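Local atomic coordinates of carboxypeptidase A (Helicoverpa armigera, PDB entry 1JQG), a protein that probably removes C-terminal amino acids from peptides as a zinc-dependent metallocarboxypeptidase of the M14 family. Residues R235-T240 with M249-N254; F308-L313 with S346-I351; T164-A169 with D212-P217. All blocks are in the same frame, centred on the assembly; numbering follows the deposited sequence.

Contact 1 (R235-T240 with M249-N254); sequences RKNRAT and MGVDLN
Arg235 and Asp252 form the one salt bridge between 235-240 and 249-254. Arg235 NH2 lies 2.9 Å from Asp252 OD1. The guanidinium and carboxylate planes are turned 71° apart, and OD1 sits over a guanidinium face. No N-H points at it, so the attraction is one of charge alone.

Side-chain hydrogen bonds come next. Lys236 NZ grips two successive carbonyls, Met249 O and Gly250 O, each at 2.9 Å. It meets both from above the carbonyl plane, and Ser271 O takes a further bond. The lysine chain turns at chi3 (-68°), which brings NZ back over the backbone of the other segment. Asn237 OD1 accepts from Val251 N at 2.6 Å. Its ND2 is held by Glu282 and Glu284, which fixes the rotation of the amide.

Both segments belong to the long loop between helices 221-228 and 283-294 of the zinc carboxypeptidase fold. The zinc ion lies about 5 Å from the nearest atom of the Arg235 side chain. Asp252 OD2 bonds the zinc ligand His181 through NE2. Asp252 thus stands in the second shell of the metal and probably helps to orient that histidine. OD2 also accepts from Asn254 N in an Asx turn.

Backbone bonds join the two segments as well. Asn237 N donates to Val251 O. Gly250 N donates to Ala239 O at 3.0 Å, in the carbonyl plane and on a lone pair. Gly250 has positive phi, and a CB there would clash with Asn237 O. A water bridges Arg235 O and Leu253 N.

Van der Waals contact includes the methyl of Met249: its CE lies 3.6 Å above the Arg238 guanidinium, over its centre. The same methyl touches Thr240 CG2 at 3.7 Å.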
ATOM      1  N   ARG A 235      -6.526   2.200   8.665  1.00 23.70           N
ATOM      2  CA  ARG A 235      -6.206   1.689   7.328  1.00 25.90           C
ATOM      3  C   ARG A 235      -7.406   1.634   6.382  1.00 24.00           C
ATOM      4  O   ARG A 235      -7.246   1.572   5.167  1.00 28.63           O
ATOM      5  CB  ARG A 235      -5.590   0.291   7.445  1.00 26.03           C
ATOM      6  CG  ARG A 235      -6.465  -0.730   8.146  1.00 29.49           C
ATOM      7  CD  ARG A 235      -5.746  -2.065   8.323  1.00 41.92           C
ATOM      8  NE  ARG A 235      -5.565  -2.728   7.036  1.00 47.91           N
ATOM      9  CZ  ARG A 235      -5.772  -4.029   6.851  1.00 57.35           C
ATOM     10  NH1 ARG A 235      -6.176  -4.753   7.890  1.00 56.71           N
ATOM     11  NH2 ARG A 235      -5.583  -4.609   5.665  1.00 64.38           N
ATOM     12  N   LYS A 236      -8.613   1.515   6.898  1.00 23.22           N
ATOM     13  CA  LYS A 236      -9.804   1.361   6.079  1.00 25.34           C
ATOM     14  C   LYS A 236     -10.286   2.724   5.579  1.00 28.41           C
ATOM     15  O   LYS A 236      -9.795   3.821   5.883  1.00 29.05           O
ATOM     16  CB  LYS A 236     -10.884   0.664   6.914  1.00 19.15           C
ATOM     17  CG  LYS A 236     -10.520  -0.716   7.399  1.00 20.24           C
ATOM     18  CD  LYS A 236     -11.675  -1.423   8.103  1.00 14.12           C
ATOM     19  CE  LYS A 236     -11.973  -0.717   9.438  1.00 16.58           C
ATOM     20  NZ  LYS A 236     -13.222  -1.320   9.997  1.00 22.95           N
ATOM     21  N   ASN A 237     -11.367   2.735   4.787  1.00 24.78           N
ATOM     22  CA  ASN A 237     -11.955   4.026   4.401  1.00 20.92           C
ATOM     23  C   ASN A 237     -12.857   4.526   5.544  1.00 21.36           C
ATOM     24  O   ASN A 237     -12.691   4.077   6.696  1.00 19.29           O
ATOM     25  CB  ASN A 237     -12.726   3.870   3.120  1.00 19.71           C
ATOM     26  CG  ASN A 237     -14.005   3.040   3.199  1.00 28.17           C
ATOM     27  OD1 ASN A 237     -14.190   2.255   4.155  1.00 15.43           O
ATOM     28  ND2 ASN A 237     -14.941   3.124   2.255  1.00 19.90           N
ATOM     29  N   ARG A 238     -13.696   5.529   5.263  1.00 19.19           N
ATOM     30  CA  ARG A 238     -14.522   6.088   6.341  1.00 20.07           C
ATOM     31  C   ARG A 238     -16.022   5.898   6.119  1.00 19.12           C
ATOM     32  O   ARG A 238     -16.828   6.825   6.286  1.00 25.03           O
ATOM     33  CB  ARG A 238     -14.149   7.570   6.499  1.00 19.60           C
ATOM     34  CG  ARG A 238     -12.730   7.824   6.946  1.00 24.18           C
ATOM     35  CD  ARG A 238     -12.414   7.287   8.342  1.00 23.16           C
ATOM     36  NE  ARG A 238     -13.073   8.090   9.372  1.00 30.68           N
ATOM     37  CZ  ARG A 238     -13.204   7.713  10.639  1.00 32.35           C
ATOM     38  NH1 ARG A 238     -12.728   6.542  11.067  1.00 30.63           N
ATOM     39  NH2 ARG A 238     -13.844   8.573  11.423  1.00 34.57           N
ATOM     40  N   ALA A 239     -16.412   4.725   5.653  1.00 16.67           N
ATOM     41  CA  ALA A 239     -17.815   4.468   5.298  1.00 22.83           C
ATOM     42  C   ALA A 239     -18.681   4.190   6.518  1.00 22.17           C
ATOM     43  O   ALA A 239     -18.324   3.372   7.383  1.00 20.79           O
ATOM     44  CB  ALA A 239     -17.946   3.309   4.310  1.00 23.18           C
ATOM     45  N   THR A 240     -19.827   4.875   6.543  1.00 24.61           N
ATOM     46  CA  THR A 240     -20.780   4.709   7.670  1.00 21.66           C
ATOM     47  C   THR A 240     -21.962   3.882   7.200  1.00 26.26           C
ATOM     48  O   THR A 240     -21.980   3.332   6.092  1.00 29.06           O
ATOM     49  CB  THR A 240     -21.267   6.051   8.193  1.00 16.80           C
ATOM     50  OG1 THR A 240     -21.732   6.860   7.109  1.00 27.93           O
ATOM     51  CG2 THR A 240     -20.171   6.861   8.860  1.00 22.06           C
ATOM     52  N   MET A 249     -16.943   1.432  11.921  1.00 29.93           N
ATOM     53  CA  MET A 249     -17.105   1.890  10.555  1.00 25.87           C
ATOM     54  C   MET A 249     -15.869   1.581   9.710  1.00 27.58           C
ATOM     55  O   MET A 249     -14.847   1.122  10.190  1.00 26.81           O
ATOM     56  CB  MET A 249     -17.383   3.388  10.505  1.00 31.86           C
ATOM     57  CG  MET A 249     -16.445   4.333  11.203  1.00 32.71           C
ATOM     58  SD  MET A 249     -17.097   5.982  11.594  1.00 35.34           S
ATOM     59  CE  MET A 249     -16.706   6.824  10.064  1.00 33.56           C
ATOM     60  N   GLY A 250     -15.995   1.808   8.388  1.00 26.50           N
ATOM     61  CA  GLY A 250     -14.953   1.614   7.420  1.00 18.78           C
ATOM     62  C   GLY A 250     -14.833   0.189   6.909  1.00 20.08           C
ATOM     63  O   GLY A 250     -14.907  -0.814   7.643  1.00 21.35           O
ATOM     64  N   VAL A 251     -14.438   0.106   5.662  1.00 18.84           N
ATOM     65  CA  VAL A 251     -14.238  -1.101   4.899  1.00 19.00           C
ATOM     66  C   VAL A 251     -12.773  -1.173   4.440  1.00 20.86           C
ATOM     67  O   VAL A 251     -12.165  -0.159   4.113  1.00 17.44           O
ATOM     68  CB  VAL A 251     -15.140  -1.122   3.661  1.00 16.64           C
ATOM     69  CG1 VAL A 251     -14.702  -2.238   2.722  1.00 15.73           C
ATOM     70  CG2 VAL A 251     -16.622  -1.187   4.014  1.00 22.32           C
ATOM     71  N   ASP A 252     -12.194  -2.376   4.526  1.00 22.77           N
ATOM     72  CA  ASP A 252     -10.845  -2.598   4.011  1.00 21.26           C
ATOM     73  C   ASP A 252     -10.929  -2.643   2.477  1.00 21.08           C
ATOM     74  O   ASP A 252     -11.420  -3.610   1.888  1.00 15.39           O
ATOM     75  CB  ASP A 252     -10.301  -3.921   4.536  1.00 23.22           C
ATOM     76  CG  ASP A 252      -8.849  -4.170   4.182  1.00 21.78           C
ATOM     77  OD1 ASP A 252      -8.287  -5.111   4.777  1.00 26.05           O
ATOM     78  OD2 ASP A 252      -8.295  -3.427   3.325  1.00 17.02           O
ATOM     79  N   LEU A 253     -10.419  -1.569   1.861  1.00 19.32           N
ATOM     80  CA  LEU A 253     -10.515  -1.476   0.382  1.00 18.54           C
ATOM     81  C   LEU A 253      -9.753  -2.536  -0.373  1.00 16.13           C
ATOM     82  O   LEU A 253     -10.050  -2.886  -1.507  1.00 16.67           O
ATOM     83  CB  LEU A 253     -10.053  -0.099  -0.075  1.00 15.73           C
ATOM     84  CG  LEU A 253     -10.887   1.098   0.371  1.00 20.09           C
ATOM     85  CD1 LEU A 253     -10.222   2.399  -0.081  1.00 15.02           C
ATOM     86  CD2 LEU A 253     -12.320   0.998  -0.201  1.00 16.57           C
ATOM     87  N   ASN A 254      -8.771  -3.172   0.263  1.00 19.08           N
ATOM     88  CA  ASN A 254      -7.991  -4.231  -0.371  1.00 19.57           C
ATOM     89  C   ASN A 254      -8.682  -5.566  -0.212  1.00 16.94           C
ATOM     90  O   ASN A 254      -8.101  -6.637  -0.410  1.00 19.49           O
ATOM     91  CB  ASN A 254      -6.557  -4.252   0.152  1.00 13.56           C
ATOM     92  CG  ASN A 254      -5.575  -4.722  -0.935  1.00 22.93           C
ATOM     93  OD1 ASN A 254      -5.911  -4.684  -2.127  1.00 13.81           O
ATOM     94  ND2 ASN A 254      -4.382  -5.173  -0.578  1.00 22.85           N
TER
HETATM   95  O   HOH W   1      -8.372   0.734   2.887  1.00 15.07           O

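Contact 2 (F308-L313 with S346-I351); sequences FGSMIL and SNKDYI
Met311 and Ile351 form a parallel beta bridge, in which strand 351-354 joins the edge of the mixed sheet beside strand 311-314. Ile351 N donates to Ser310 O at 3.0 Å. Ile312 N donates to Ile351 O at 2.8 Å. The CB atoms of Met311 and Ile351 meet on one face of the sheet. On the other side of its strand, Met311 pairs with Glu382, the predicted proton donor/acceptor. Ser310 and Met311 both face that residue in a G1 beta bulge.

Tyr350 runs alongside this backbone. Its CB and CG lie near Ser310 O, with CG at 3.8 Å. One ring face covers Ser310 C, offset toward the rim. CD2 reaches Ile312 CG1 at 3.7 Å, and the two side chains cross at about a right angle. CE2 comes to 3.5 Å from Met311 N, and CZ passes 4.0 Å from Ser310 CA. Beyond the segments, helix 325-340 and Pro384 also touch this side chain.

Lys348 is extended beyond CG, which carries NZ to a water weakly bonded to Gly309 O. A second water donates to Lys348 O at 2.8 Å and also bonds Ser310 OG.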
ATOM      1  N   PHE A 308       3.755  -2.812   4.899  1.00 25.48           N
ATOM      2  CA  PHE A 308       5.170  -2.916   5.218  1.00 26.60           C
ATOM      3  C   PHE A 308       5.747  -4.315   5.012  1.00 27.82           C
ATOM      4  O   PHE A 308       4.955  -5.286   5.224  1.00 23.70           O
ATOM      5  CB  PHE A 308       5.722  -2.145   6.416  1.00 29.87           C
ATOM      6  CG  PHE A 308       5.505  -2.884   7.696  1.00 33.80           C
ATOM      7  CD1 PHE A 308       6.460  -3.803   8.102  1.00 31.17           C
ATOM      8  CD2 PHE A 308       4.391  -2.718   8.493  1.00 33.05           C
ATOM      9  CE1 PHE A 308       6.322  -4.530   9.264  1.00 29.87           C
ATOM     10  CE2 PHE A 308       4.236  -3.441   9.653  1.00 32.44           C
ATOM     11  CZ  PHE A 308       5.202  -4.346  10.053  1.00 29.46           C
ATOM     12  N   GLY A 309       6.949  -4.744   4.542  1.00 23.07           N
ATOM     13  CA  GLY A 309       7.411  -6.088   4.343  1.00 20.84           C
ATOM     14  C   GLY A 309       8.661  -6.373   3.510  1.00 21.75           C
ATOM     15  O   GLY A 309       9.299  -7.441   3.565  1.00 20.65           O
ATOM     16  N   SER A 310       8.964  -5.497   2.553  1.00 19.98           N
ATOM     17  CA  SER A 310      10.093  -5.655   1.652  1.00 21.17           C
ATOM     18  C   SER A 310       9.884  -6.899   0.784  1.00 20.90           C
ATOM     19  O   SER A 310      10.711  -7.823   0.657  1.00 23.84           O
ATOM     20  CB  SER A 310      11.442  -5.717   2.358  1.00 13.93           C
ATOM     21  OG  SER A 310      11.674  -4.541   3.113  1.00 30.17           O
ATOM     22  N   MET A 311       8.765  -6.929   0.091  1.00 14.78           N
ATOM     23  CA  MET A 311       8.399  -8.026  -0.768  1.00 19.47           C
ATOM     24  C   MET A 311       7.583  -7.594  -1.964  1.00 20.22           C
ATOM     25  O   MET A 311       6.958  -6.539  -1.960  1.00 21.79           O
ATOM     26  CB  MET A 311       7.581  -9.123  -0.053  1.00 23.15           C
ATOM     27  CG  MET A 311       6.667  -8.643   1.042  1.00 29.22           C
ATOM     28  SD  MET A 311       5.999  -9.844   2.192  1.00 26.05           S
ATOM     29  CE  MET A 311       7.134  -9.924   3.528  1.00 31.39           C
ATOM     30  N   ILE A 312       7.708  -8.338  -3.055  1.00 20.74           N
ATOM     31  CA  ILE A 312       6.894  -8.145  -4.252  1.00 19.47           C
ATOM     32  C   ILE A 312       6.045  -9.385  -4.465  1.00 15.26           C
ATOM     33  O   ILE A 312       6.683 -10.417  -4.648  1.00 17.66           O
ATOM     34  CB  ILE A 312       7.811  -7.925  -5.477  1.00 25.37           C
ATOM     35  CG1 ILE A 312       8.610  -6.614  -5.327  1.00 23.19           C
ATOM     36  CG2 ILE A 312       7.139  -7.868  -6.828  1.00 22.14           C
ATOM     37  CD1 ILE A 312       9.763  -6.502  -6.283  1.00 19.18           C
ATOM     38  N   LEU A 313       4.716  -9.277  -4.284  1.00 20.92           N
ATOM     39  CA  LEU A 313       3.836 -10.457  -4.366  1.00 25.86           C
ATOM     40  C   LEU A 313       2.940 -10.396  -5.609  1.00 26.11           C
ATOM     41  O   LEU A 313       2.750  -9.336  -6.219  1.00 20.41           O
ATOM     42  CB  LEU A 313       2.886 -10.549  -3.156  1.00 25.84           C
ATOM     43  CG  LEU A 313       3.567 -10.546  -1.780  1.00 30.20           C
ATOM     44  CD1 LEU A 313       4.798 -11.450  -1.699  1.00 24.72           C
ATOM     45  CD2 LEU A 313       4.046  -9.160  -1.355  1.00 36.95           C
ATOM     46  N   SER A 346      21.333  -1.074   6.220  1.00 45.82           N
ATOM     47  CA  SER A 346      20.507  -1.426   7.359  1.00 48.87           C
ATOM     48  C   SER A 346      19.306  -2.283   6.984  1.00 50.78           C
ATOM     49  O   SER A 346      18.778  -3.061   7.770  1.00 52.17           O
ATOM     50  CB  SER A 346      19.967  -0.139   8.018  1.00 51.56           C
ATOM     51  OG  SER A 346      19.495  -0.450   9.335  1.00 63.73           O
ATOM     52  N   ASN A 347      18.762  -2.095   5.783  1.00 52.23           N
ATOM     53  CA  ASN A 347      17.589  -2.789   5.301  1.00 46.35           C
ATOM     54  C   ASN A 347      17.888  -4.130   4.643  1.00 41.89           C
ATOM     55  O   ASN A 347      18.992  -4.409   4.192  1.00 42.44           O
ATOM     56  CB  ASN A 347      16.839  -1.904   4.299  1.00 46.45           C
ATOM     57  CG  ASN A 347      16.315  -0.637   4.945  1.00 47.16           C
ATOM     58  OD1 ASN A 347      16.010  -0.695   6.127  1.00 49.51           O
ATOM     59  ND2 ASN A 347      16.235   0.440   4.176  1.00 53.47           N
ATOM     60  N   LYS A 348      16.873  -4.995   4.612  1.00 36.89           N
ATOM     61  CA  LYS A 348      17.006  -6.340   4.071  1.00 37.87           C
ATOM     62  C   LYS A 348      16.601  -6.509   2.613  1.00 33.80           C
ATOM     63  O   LYS A 348      16.135  -5.553   2.001  1.00 29.20           O
ATOM     64  CB  LYS A 348      16.203  -7.352   4.901  1.00 38.35           C
ATOM     65  CG  LYS A 348      14.700  -7.124   4.857  1.00 44.61           C
ATOM     66  CD  LYS A 348      13.996  -7.982   5.912  1.00 40.51           C
ATOM     67  CE  LYS A 348      12.498  -7.776   5.872  1.00 40.96           C
ATOM     68  NZ  LYS A 348      11.809  -8.526   6.961  1.00 47.56           N
ATOM     69  N   ASP A 349      16.986  -7.654   2.031  1.00 32.94           N
ATOM     70  CA  ASP A 349      16.718  -7.886   0.596  1.00 33.57           C
ATOM     71  C   ASP A 349      15.252  -8.184   0.319  1.00 31.41           C
ATOM     72  O   ASP A 349      14.527  -8.686   1.173  1.00 35.38           O
ATOM     73  CB  ASP A 349      17.560  -9.039   0.078  1.00 38.95           C
ATOM     74  CG  ASP A 349      19.046  -8.748   0.029  1.00 44.67           C
ATOM     75  OD1 ASP A 349      19.805  -9.654   0.458  1.00 49.05           O
ATOM     76  OD2 ASP A 349      19.435  -7.652  -0.429  1.00 42.57           O
ATOM     77  N   TYR A 350      14.817  -7.888  -0.893  1.00 28.05           N
ATOM     78  CA  TYR A 350      13.421  -8.109  -1.271  1.00 26.19           C
ATOM     79  C   TYR A 350      13.071  -9.573  -1.462  1.00 24.73           C
ATOM     80  O   TYR A 350      13.824 -10.306  -2.079  1.00 26.50           O
ATOM     81  CB  TYR A 350      13.074  -7.305  -2.536  1.00 22.41           C
ATOM     82  CG  TYR A 350      12.310  -6.034  -2.258  1.00 16.77           C
ATOM     83  CD1 TYR A 350      12.907  -4.920  -1.699  1.00 15.35           C
ATOM     84  CD2 TYR A 350      10.960  -5.983  -2.575  1.00 16.32           C
ATOM     85  CE1 TYR A 350      12.182  -3.749  -1.459  1.00 19.01           C
ATOM     86  CE2 TYR A 350      10.223  -4.820  -2.332  1.00 20.48           C
ATOM     87  CZ  TYR A 350      10.841  -3.718  -1.787  1.00 21.36           C
ATOM     88  OH  TYR A 350      10.110  -2.596  -1.557  1.00 28.38           O
ATOM     89  N   ILE A 351      11.919  -9.981  -0.977  1.00 26.83           N
ATOM     90  CA  ILE A 351      11.341 -11.299  -1.204  1.00 24.91           C
ATOM     91  C   ILE A 351      10.375 -11.262  -2.398  1.00 24.24           C
ATOM     92  O   ILE A 351       9.613 -10.297  -2.569  1.00 22.69           O
ATOM     93  CB  ILE A 351      10.554 -11.700   0.067  1.00 32.54           C
ATOM     94  CG1 ILE A 351      11.506 -11.795   1.256  1.00 35.63           C
ATOM     95  CG2 ILE A 351       9.707 -12.950  -0.140  1.00 34.79           C
ATOM     96  CD1 ILE A 351      10.831 -12.092   2.588  1.00 34.13           C
TER
HETATM   97  O   HOH W   2       9.008  -8.949   6.532  1.00 50.12           O
HETATM   98  O   HOH W   3      14.043  -3.779   2.724  1.00 16.31           O

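Contact 3 (T164-A169 with D212-P217); sequences TNFQDA and DWIILP
Asp212 OD2 is gripped by a water at 2.7 Å and by Arg298 NH1 in a salt bridge. The same water donates to Asp168 O at 2.9 Å and accepts from Thr164 OG1. It therefore links both ends of the 164-168 loop to the carboxylate. Asp212 OD1 bonds Ser162 OG, and that hydroxyl oxygen also bonds the backbone N of Thr164 and of Phe166. With both oxygens engaged, the carboxylate has little freedom to turn.

The Phe166 ring lies almost flat on this carboxylate. Their planes are 14° apart, and the two side chains run past each other in opposite directions. OD2 is above the face toward the rim, while Asp212 CB makes a CH-pi contact 4.0 Å from the centroid of the Phe166 ring. Asp212 CG stands beside its backbone N, chi1 -79°, which lays the carboxylate along the ring.

The loop is a type I' beta turn from Thr164 to Gln167, closed by Gln167 N donating to Thr164 O at 2.9 Å. Asn165 and Phe166 both have the positive phi of that turn. It lies in the connection from strand 155-161 to strand 173-178. In the mixed sheet, strand 212-216 lies between these two.

The far end of the ring, CZ, reaches the strand backbone and meets Trp213 O at 3.4 Å, with the oxygen at the ring edge and in its plane. Ile214 CG1 also touches CZ, at 3.8 Å. With an alanine here, the ring contact over the Asp212 carboxylate is likely to be lost, and the packing of CZ on Ile214 CG1 with it. His295 meets the Phe166 ring with the planes at about 75°.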
ATOM      1  N   THR A 164       1.907  11.243 -26.258  1.00 27.79           N
ATOM      2  CA  THR A 164       0.927  11.099 -27.337  1.00 25.26           C
ATOM      3  C   THR A 164      -0.504  11.257 -26.850  1.00 23.33           C
ATOM      4  O   THR A 164      -1.490  10.875 -27.484  1.00 20.35           O
ATOM      5  CB  THR A 164       1.052   9.715 -28.006  1.00 25.90           C
ATOM      6  OG1 THR A 164       1.048   8.750 -26.933  1.00 26.26           O
ATOM      7  CG2 THR A 164       2.327   9.682 -28.828  1.00 19.46           C
ATOM      8  N   ASN A 165      -0.677  11.816 -25.665  1.00 25.59           N
ATOM      9  CA  ASN A 165      -1.974  12.023 -25.054  1.00 29.01           C
ATOM     10  C   ASN A 165      -2.892  10.813 -25.080  1.00 31.24           C
ATOM     11  O   ASN A 165      -4.097  10.881 -25.396  1.00 32.24           O
ATOM     12  CB  ASN A 165      -2.619  13.226 -25.752  1.00 35.28           C
ATOM     13  CG  ASN A 165      -3.878  13.710 -25.048  1.00 43.93           C
ATOM     14  OD1 ASN A 165      -3.895  13.894 -23.821  1.00 46.02           O
ATOM     15  ND2 ASN A 165      -4.943  13.881 -25.836  1.00 44.44           N
ATOM     16  N   PHE A 166      -2.363   9.626 -24.761  1.00 27.99           N
ATOM     17  CA  PHE A 166      -3.117   8.385 -24.787  1.00 28.54           C
ATOM     18  C   PHE A 166      -3.822   8.081 -26.102  1.00 30.87           C
ATOM     19  O   PHE A 166      -4.809   7.322 -26.096  1.00 29.52           O
ATOM     20  CB  PHE A 166      -4.117   8.392 -23.610  1.00 20.97           C
ATOM     21  CG  PHE A 166      -3.518   7.916 -22.311  1.00 24.17           C
ATOM     22  CD1 PHE A 166      -2.464   8.612 -21.728  1.00 24.98           C
ATOM     23  CD2 PHE A 166      -3.977   6.793 -21.656  1.00 21.74           C
ATOM     24  CE1 PHE A 166      -1.898   8.189 -20.538  1.00 22.92           C
ATOM     25  CE2 PHE A 166      -3.406   6.367 -20.470  1.00 20.04           C
ATOM     26  CZ  PHE A 166      -2.366   7.065 -19.892  1.00 16.28           C
ATOM     27  N   GLN A 167      -3.324   8.622 -27.212  1.00 34.32           N
ATOM     28  CA  GLN A 167      -3.911   8.515 -28.522  1.00 36.51           C
ATOM     29  C   GLN A 167      -3.363   7.337 -29.309  1.00 35.87           C
ATOM     30  O   GLN A 167      -4.095   6.713 -30.056  1.00 39.32           O
ATOM     31  CB  GLN A 167      -3.660   9.812 -29.302  1.00 41.62           C
ATOM     32  CG  GLN A 167      -4.274  11.051 -28.682  1.00 46.91           C
ATOM     33  CD  GLN A 167      -5.787  11.030 -28.588  1.00 53.19           C
ATOM     34  OE1 GLN A 167      -6.323  10.278 -27.773  1.00 52.91           O
ATOM     35  NE2 GLN A 167      -6.357  11.885 -29.443  1.00 55.85           N
ATOM     36  N   ASP A 168      -2.084   7.050 -29.165  1.00 36.49           N
ATOM     37  CA  ASP A 168      -1.431   5.962 -29.872  1.00 33.52           C
ATOM     38  C   ASP A 168      -1.650   4.687 -29.057  1.00 33.93           C
ATOM     39  O   ASP A 168      -0.920   4.437 -28.088  1.00 33.19           O
ATOM     40  CB  ASP A 168       0.044   6.255 -30.088  1.00 38.59           C
ATOM     41  CG  ASP A 168       0.771   5.229 -30.923  1.00 41.38           C
ATOM     42  OD1 ASP A 168       1.990   5.026 -30.708  1.00 47.41           O
ATOM     43  OD2 ASP A 168       0.135   4.611 -31.795  1.00 52.89           O
ATOM     44  N   ALA A 169      -2.589   3.851 -29.501  1.00 29.62           N
ATOM     45  CA  ALA A 169      -2.944   2.631 -28.825  1.00 29.31           C
ATOM     46  C   ALA A 169      -1.907   1.529 -28.918  1.00 31.33           C
ATOM     47  O   ALA A 169      -1.936   0.548 -28.182  1.00 32.52           O
ATOM     48  CB  ALA A 169      -4.298   2.156 -29.346  1.00 24.54           C
ATOM     49  N   ASP A 212       2.721   4.772 -21.770  1.00 19.33           N
ATOM     50  CA  ASP A 212       1.691   5.630 -21.169  1.00 20.87           C
ATOM     51  C   ASP A 212       1.434   5.306 -19.693  1.00 18.72           C
ATOM     52  O   ASP A 212       1.440   4.123 -19.337  1.00 20.48           O
ATOM     53  CB  ASP A 212       0.378   5.432 -21.919  1.00 19.91           C
ATOM     54  CG  ASP A 212       0.307   6.179 -23.216  1.00 20.17           C
ATOM     55  OD1 ASP A 212       1.210   6.961 -23.532  1.00 18.52           O
ATOM     56  OD2 ASP A 212      -0.666   5.995 -23.994  1.00 28.70           O
ATOM     57  N   TRP A 213       1.426   6.305 -18.828  1.00 17.86           N
ATOM     58  CA  TRP A 213       1.356   6.057 -17.386  1.00 17.97           C
ATOM     59  C   TRP A 213       0.098   6.647 -16.741  1.00 22.52           C
ATOM     60  O   TRP A 213      -0.472   7.675 -17.113  1.00 23.95           O
ATOM     61  CB  TRP A 213       2.577   6.583 -16.652  1.00 13.86           C
ATOM     62  CG  TRP A 213       3.893   6.171 -17.213  1.00 16.90           C
ATOM     63  CD1 TRP A 213       4.481   6.589 -18.385  1.00 19.42           C
ATOM     64  CD2 TRP A 213       4.834   5.282 -16.610  1.00 19.87           C
ATOM     65  NE1 TRP A 213       5.712   6.003 -18.547  1.00 18.07           N
ATOM     66  CE2 TRP A 213       5.953   5.201 -17.467  1.00 27.08           C
ATOM     67  CE3 TRP A 213       4.864   4.559 -15.417  1.00 18.72           C
ATOM     68  CZ2 TRP A 213       7.070   4.406 -17.170  1.00 27.21           C
ATOM     69  CZ3 TRP A 213       5.939   3.775 -15.128  1.00 13.45           C
ATOM     70  CH2 TRP A 213       7.035   3.689 -16.001  1.00 17.27           C
ATOM     71  N   ILE A 214      -0.394   5.913 -15.729  1.00 20.60           N
ATOM     72  CA  ILE A 214      -1.520   6.305 -14.923  1.00 15.94           C
ATOM     73  C   ILE A 214      -0.999   6.230 -13.499  1.00 16.77           C
ATOM     74  O   ILE A 214      -0.597   5.164 -13.020  1.00 17.92           O
ATOM     75  CB  ILE A 214      -2.740   5.397 -15.118  1.00 21.95           C
ATOM     76  CG1 ILE A 214      -3.363   5.601 -16.512  1.00 29.01           C
ATOM     77  CG2 ILE A 214      -3.811   5.666 -14.042  1.00 17.35           C
ATOM     78  CD1 ILE A 214      -4.509   4.678 -16.870  1.00 21.14           C
ATOM     79  N   ILE A 215      -1.042   7.352 -12.769  1.00 15.99           N
ATOM     80  CA  ILE A 215      -0.581   7.381 -11.391  1.00 14.62           C
ATOM     81  C   ILE A 215      -1.632   7.962 -10.478  1.00 15.19           C
ATOM     82  O   ILE A 215      -2.029   9.114 -10.660  1.00 13.68           O
ATOM     83  CB  ILE A 215       0.740   8.165 -11.277  1.00 21.71           C
ATOM     84  CG1 ILE A 215       1.810   7.544 -12.201  1.00 17.52           C
ATOM     85  CG2 ILE A 215       1.231   8.175  -9.825  1.00 16.90           C
ATOM     86  CD1 ILE A 215       3.183   8.169 -12.121  1.00 21.64           C
ATOM     87  N   LEU A 216      -2.004   7.192  -9.456  1.00 16.58           N
ATOM     88  CA  LEU A 216      -2.985   7.613  -8.447  1.00 18.93           C
ATOM     89  C   LEU A 216      -2.309   7.683  -7.070  1.00 21.53           C
ATOM     90  O   LEU A 216      -2.098   6.671  -6.386  1.00 21.27           O
ATOM     91  CB  LEU A 216      -4.178   6.640  -8.434  1.00 16.41           C
ATOM     92  CG  LEU A 216      -5.263   6.834  -7.379  1.00 17.82           C
ATOM     93  CD1 LEU A 216      -5.984   8.165  -7.494  1.00 15.78           C
ATOM     94  CD2 LEU A 216      -6.351   5.769  -7.462  1.00 16.84           C
ATOM     95  N   PRO A 217      -1.873   8.874  -6.659  1.00 18.87           N
ATOM     96  CA  PRO A 217      -1.166   9.088  -5.400  1.00 16.06           C
ATOM     97  C   PRO A 217      -1.959   8.679  -4.176  1.00 21.01           C
ATOM     98  O   PRO A 217      -1.467   7.976  -3.288  1.00 20.12           O
ATOM     99  CB  PRO A 217      -0.739  10.521  -5.461  1.00 19.70           C
ATOM    100  CG  PRO A 217      -0.778  10.908  -6.926  1.00 17.83           C
ATOM    101  CD  PRO A 217      -1.939  10.103  -7.472  1.00 16.75           C
TER
HETATM  102  O   HOH W   4      -0.527   6.851 -26.518  1.00 18.13           O

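Overall arrangement
Contact 3 comes first along the chain. It closes a loop that carries strand 173-178 and helices 187-200 and 206-209, and it ties a turn to strand 212-216. Contact 1 follows after helix 221-228. Its loop is short, with eight residues between the segments and no helix or strand. Contact 2 closes last, around helix 325-340, and joins strands 311-314 and 351-354. The three are in series, so none nests or crosses. Contacts 2 and 3 both reach the mixed sheet, with centres 29 Å apart. Contact 1 lies near the zinc, its centre 26 Å from that of contact 2.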